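Local coordinates for protein superoxide dismutase 1 (PDB 2CW2) that probably protects cells by converting toxic superoxide into hydrogen peroxide and oxygen with an iron cofactor, as a member of the iron/manganese superoxide dismutase family, at residues E119-I128 with W214-A222. Numbering follows the deposited sequence.
Sequences EPTGKIAELI and WDFVNDNVA
Pro120 lies flat against the indole of Trp214. Its CB sits 3.5 Å from the centroid of the six-membered ring, only 7° off the ring normal, which defines a CH-pi contact over the face. Trp214 CG is turned anti to its carbonyl carbon, and this carries the indole alongside the proline; the NE1 of the same ring is hydrogen-bonded to Gly118 O, a bond that limits rotation of the indole.

Polar contact comes from the Asn218 amide, which bonds the backbone at Thr121 and at Ile124. Asn218 ND2 donates to Thr121 O at 2.9 Å, an almost straight bond (173° at the hydrogen) with the acceptor lying in the Asn218 amide plane, although the donor stands above the carbonyl plane of Thr121. The backbone N of Ile124 donates to Asn218 OD1 at 2.8 Å, but that oxygen is crowded in the model and its position is less certain.

Apolar packing centres on Ile124, a knob in the hole formed by Trp214, Val217, Asn218 and Val221. Its CG2 meets Val217 CG1 at 3.5 Å, tighter than usual, while CD1 approaches Trp214 CE3 obliquely at 3.8 Å. Farther along, Leu127 CD1 and Val221 CG1 meet tip to tip, 3.9 Å apart, and both side chains also touch Ile226.

With axes 8.5 Å apart and crossing at 77°, this is a steep helix crossing in which one knob, Ile124, fills a hole of the other helix, inside the C-terminal alpha/beta domain of the iron/manganese superoxide dismutase fold, joining that domain's first helix to its last, away from the iron site.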
loop_
_atom_site.group_PDB
_atom_site.type_symbol
_atom_site.label_atom_id
_atom_site.label_comp_id
_atom_site.label_asym_id
_atom_site.label_seq_id
_atom_site.Cartn_x
_atom_site.Cartn_y
_atom_site.Cartn_z
ATOM N N GLU A 119 -21.969 17.235 -9.828
ATOM C CA GLU A 119 -21.509 18.519 -9.307
ATOM C C GLU A 119 -22.072 18.731 -7.898
ATOM O O GLU A 119 -23.201 18.323 -7.592
ATOM C CB GLU A 119 -21.947 19.626 -10.263
ATOM C CG GLU A 119 -21.082 19.677 -11.511
ATOM C CD GLU A 119 -21.660 20.549 -12.612
ATOM O OE1 GLU A 119 -21.198 20.408 -13.770
ATOM O OE2 GLU A 119 -22.561 21.370 -12.337
ATOM N N PRO A 120 -21.283 19.333 -7.014
ATOM C CA PRO A 120 -21.760 19.598 -5.658
ATOM C C PRO A 120 -22.807 20.719 -5.646
ATOM O O PRO A 120 -22.800 21.604 -6.528
ATOM C CB PRO A 120 -20.494 20.069 -4.936
ATOM C CG PRO A 120 -19.726 20.782 -6.037
ATOM C CD PRO A 120 -19.909 19.827 -7.239
ATOM N N THR A 121 -23.692 20.681 -4.656
ATOM C CA THR A 121 -24.616 21.782 -4.405
ATOM C C THR A 121 -24.445 22.267 -2.956
ATOM O O THR A 121 -23.659 21.697 -2.196
ATOM C CB THR A 121 -26.113 21.378 -4.681
ATOM O OG1 THR A 121 -26.564 20.415 -3.723
ATOM C CG2 THR A 121 -26.273 20.622 -6.028
ATOM N N GLY A 122 -25.177 23.315 -2.574
ATOM C CA GLY A 122 -25.156 23.782 -1.197
ATOM C C GLY A 122 -23.832 24.400 -0.767
ATOM O O GLY A 122 -23.066 24.903 -1.581
ATOM N N LYS A 123 -23.540 24.355 0.527
ATOM C CA LYS A 123 -22.378 25.069 1.030
ATOM C C LYS A 123 -21.008 24.599 0.493
ATOM O O LYS A 123 -20.146 25.437 0.238
ATOM C CB LYS A 123 -22.350 25.107 2.566
ATOM C CG LYS A 123 -21.423 26.199 3.085
ATOM C CD LYS A 123 -22.074 27.584 2.928
ATOM C CE LYS A 123 -23.424 27.670 3.691
ATOM N NZ LYS A 123 -24.651 28.033 2.867
ATOM N N ILE A 124 -20.779 23.298 0.323
ATOM C CA ILE A 124 -19.438 22.916 -0.192
ATOM C C ILE A 124 -19.248 23.449 -1.587
ATOM O O ILE A 124 -18.129 23.751 -1.976
ATOM C CB ILE A 124 -19.112 21.389 -0.306
ATOM C CG1 ILE A 124 -20.303 20.525 -0.011
ATOM C CG2 ILE A 124 -17.683 21.020 0.263
ATOM C CD1 ILE A 124 -21.089 20.333 -1.248
ATOM N N ALA A 125 -20.320 23.499 -2.377
ATOM C CA ALA A 125 -20.176 23.983 -3.745
ATOM C C ALA A 125 -19.659 25.416 -3.714
ATOM O O ALA A 125 -18.751 25.804 -4.470
ATOM C CB ALA A 125 -21.517 23.878 -4.493
ATOM N N GLU A 126 -20.230 26.206 -2.811
ATOM C CA GLU A 126 -19.834 27.594 -2.625
ATOM C C GLU A 126 -18.364 27.693 -2.197
ATOM O O GLU A 126 -17.613 28.507 -2.727
ATOM C CB GLU A 126 -20.756 28.248 -1.577
ATOM C CG GLU A 126 -20.468 29.703 -1.253
ATOM C CD GLU A 126 -21.429 30.234 -0.193
ATOM O OE1 GLU A 126 -20.947 30.728 0.853
ATOM O OE2 GLU A 126 -22.670 30.121 -0.404
ATOM N N LEU A 127 -17.960 26.859 -1.247
ATOM C CA LEU A 127 -16.600 26.921 -0.689
ATOM C C LEU A 127 -15.590 26.417 -1.698
ATOM O O LEU A 127 -14.462 26.932 -1.786
ATOM C CB LEU A 127 -16.514 26.116 0.613
ATOM C CG LEU A 127 -17.338 26.715 1.771
ATOM C CD1 LEU A 127 -17.422 25.755 2.948
ATOM C CD2 LEU A 127 -16.784 28.059 2.226
ATOM N N ILE A 128 -15.994 25.422 -2.485
ATOM C CA ILE A 128 -15.121 24.911 -3.536
ATOM C C ILE A 128 -14.839 26.015 -4.548
ATOM O O ILE A 128 -13.690 26.236 -4.934
ATOM C CB ILE A 128 -15.740 23.657 -4.221
ATOM C CG1 ILE A 128 -15.565 22.436 -3.320
ATOM C CG2 ILE A 128 -15.093 23.408 -5.572
ATOM C CD1 ILE A 128 -16.272 21.225 -3.815
ATOM N N TRP A 214 -22.516 14.052 -1.527
ATOM C CA TRP A 214 -22.379 15.469 -1.226
ATOM C C TRP A 214 -23.219 15.871 -0.005
ATOM O O TRP A 214 -22.949 16.886 0.631
ATOM C CB TRP A 214 -22.741 16.346 -2.430
ATOM C CG TRP A 214 -21.783 16.248 -3.602
ATOM C CD1 TRP A 214 -22.071 15.806 -4.863
ATOM C CD2 TRP A 214 -20.413 16.660 -3.624
ATOM N NE1 TRP A 214 -20.952 15.892 -5.663
ATOM C CE2 TRP A 214 -19.922 16.423 -4.928
ATOM C CE3 TRP A 214 -19.548 17.220 -2.670
ATOM C CZ2 TRP A 214 -18.603 16.710 -5.297
ATOM C CZ3 TRP A 214 -18.246 17.499 -3.029
ATOM C CH2 TRP A 214 -17.785 17.257 -4.335
ATOM N N ASP A 215 -24.227 15.070 0.327
ATOM C CA ASP A 215 -25.012 15.342 1.522
ATOM C C ASP A 215 -24.178 15.147 2.788
ATOM O O ASP A 215 -24.255 15.956 3.704
ATOM C CB ASP A 215 -26.255 14.460 1.537
ATOM C CG ASP A 215 -27.259 14.891 0.505
ATOM O OD1 ASP A 215 -28.335 14.274 0.449
ATOM O OD2 ASP A 215 -27.061 15.851 -0.270
ATOM N N PHE A 216 -23.351 14.097 2.808
ATOM C CA PHE A 216 -22.428 13.839 3.911
ATOM C C PHE A 216 -21.374 14.933 3.988
ATOM O O PHE A 216 -21.092 15.466 5.079
ATOM C CB PHE A 216 -21.760 12.460 3.738
ATOM C CG PHE A 216 -20.695 12.138 4.777
ATOM C CD1 PHE A 216 -21.033 11.937 6.117
ATOM C CD2 PHE A 216 -19.368 12.010 4.400
ATOM C CE1 PHE A 216 -20.038 11.603 7.063
ATOM C CE2 PHE A 216 -18.385 11.686 5.340
ATOM C CZ PHE A 216 -18.727 11.476 6.662
ATOM N N VAL A 217 -20.807 15.280 2.830
ATOM C CA VAL A 217 -19.826 16.358 2.770
ATOM C C VAL A 217 -20.429 17.639 3.335
ATOM O O VAL A 217 -19.803 18.295 4.176
ATOM C CB VAL A 217 -19.264 16.563 1.360
ATOM C CG1 VAL A 217 -18.246 17.738 1.316
ATOM C CG2 VAL A 217 -18.574 15.262 0.868
ATOM N N ASN A 218 -21.641 17.984 2.888
ATOM C CA ASN A 218 -22.307 19.189 3.373
ATOM C C ASN A 218 -22.636 19.155 4.874
ATOM O O ASN A 218 -22.551 20.181 5.557
ATOM C CB ASN A 218 -23.552 19.494 2.533
ATOM C CG ASN A 218 -23.249 20.402 1.348
ATOM O OD1 ASN A 218 -22.432 21.336 1.446
ATOM N ND2 ASN A 218 -23.899 20.130 0.220
ATOM N N ASP A 219 -22.971 17.978 5.396
ATOM C CA ASP A 219 -23.135 17.813 6.832
ATOM C C ASP A 219 -21.808 18.112 7.559
ATOM O O ASP A 219 -21.798 18.717 8.629
ATOM C CB ASP A 219 -23.573 16.384 7.179
ATOM C CG ASP A 219 -25.009 16.066 6.762
ATOM O OD1 ASP A 219 -25.819 17.001 6.528
ATOM O OD2 ASP A 219 -25.428 14.882 6.672
ATOM N N ASN A 220 -20.685 17.663 6.999
ATOM C CA ASN A 220 -19.387 17.936 7.628
ATOM C C ASN A 220 -19.116 19.434 7.646
ATOM O O ASN A 220 -18.587 19.977 8.629
ATOM C CB ASN A 220 -18.241 17.202 6.906
ATOM C CG ASN A 220 -18.404 15.680 6.926
ATOM O OD1 ASN A 220 -17.955 14.977 6.013
ATOM N ND2 ASN A 220 -19.042 15.167 7.963
ATOM N N VAL A 221 -19.461 20.098 6.544
ATOM C CA VAL A 221 -19.328 21.549 6.461
ATOM C C VAL A 221 -20.138 22.234 7.562
ATOM O O VAL A 221 -19.607 23.081 8.301
ATOM C CB VAL A 221 -19.768 22.077 5.083
ATOM C CG1 VAL A 221 -19.915 23.628 5.086
ATOM C CG2 VAL A 221 -18.777 21.601 3.983
ATOM N N ALA A 222 -21.412 21.872 7.639
ATOM C CA ALA A 222 -22.353 22.448 8.601
ATOM C C ALA A 222 -21.864 22.287 10.036
ATOM O O ALA A 222 -21.932 23.219 10.831
ATOM C CB ALA A 222 -23.730 21.773 8.445
#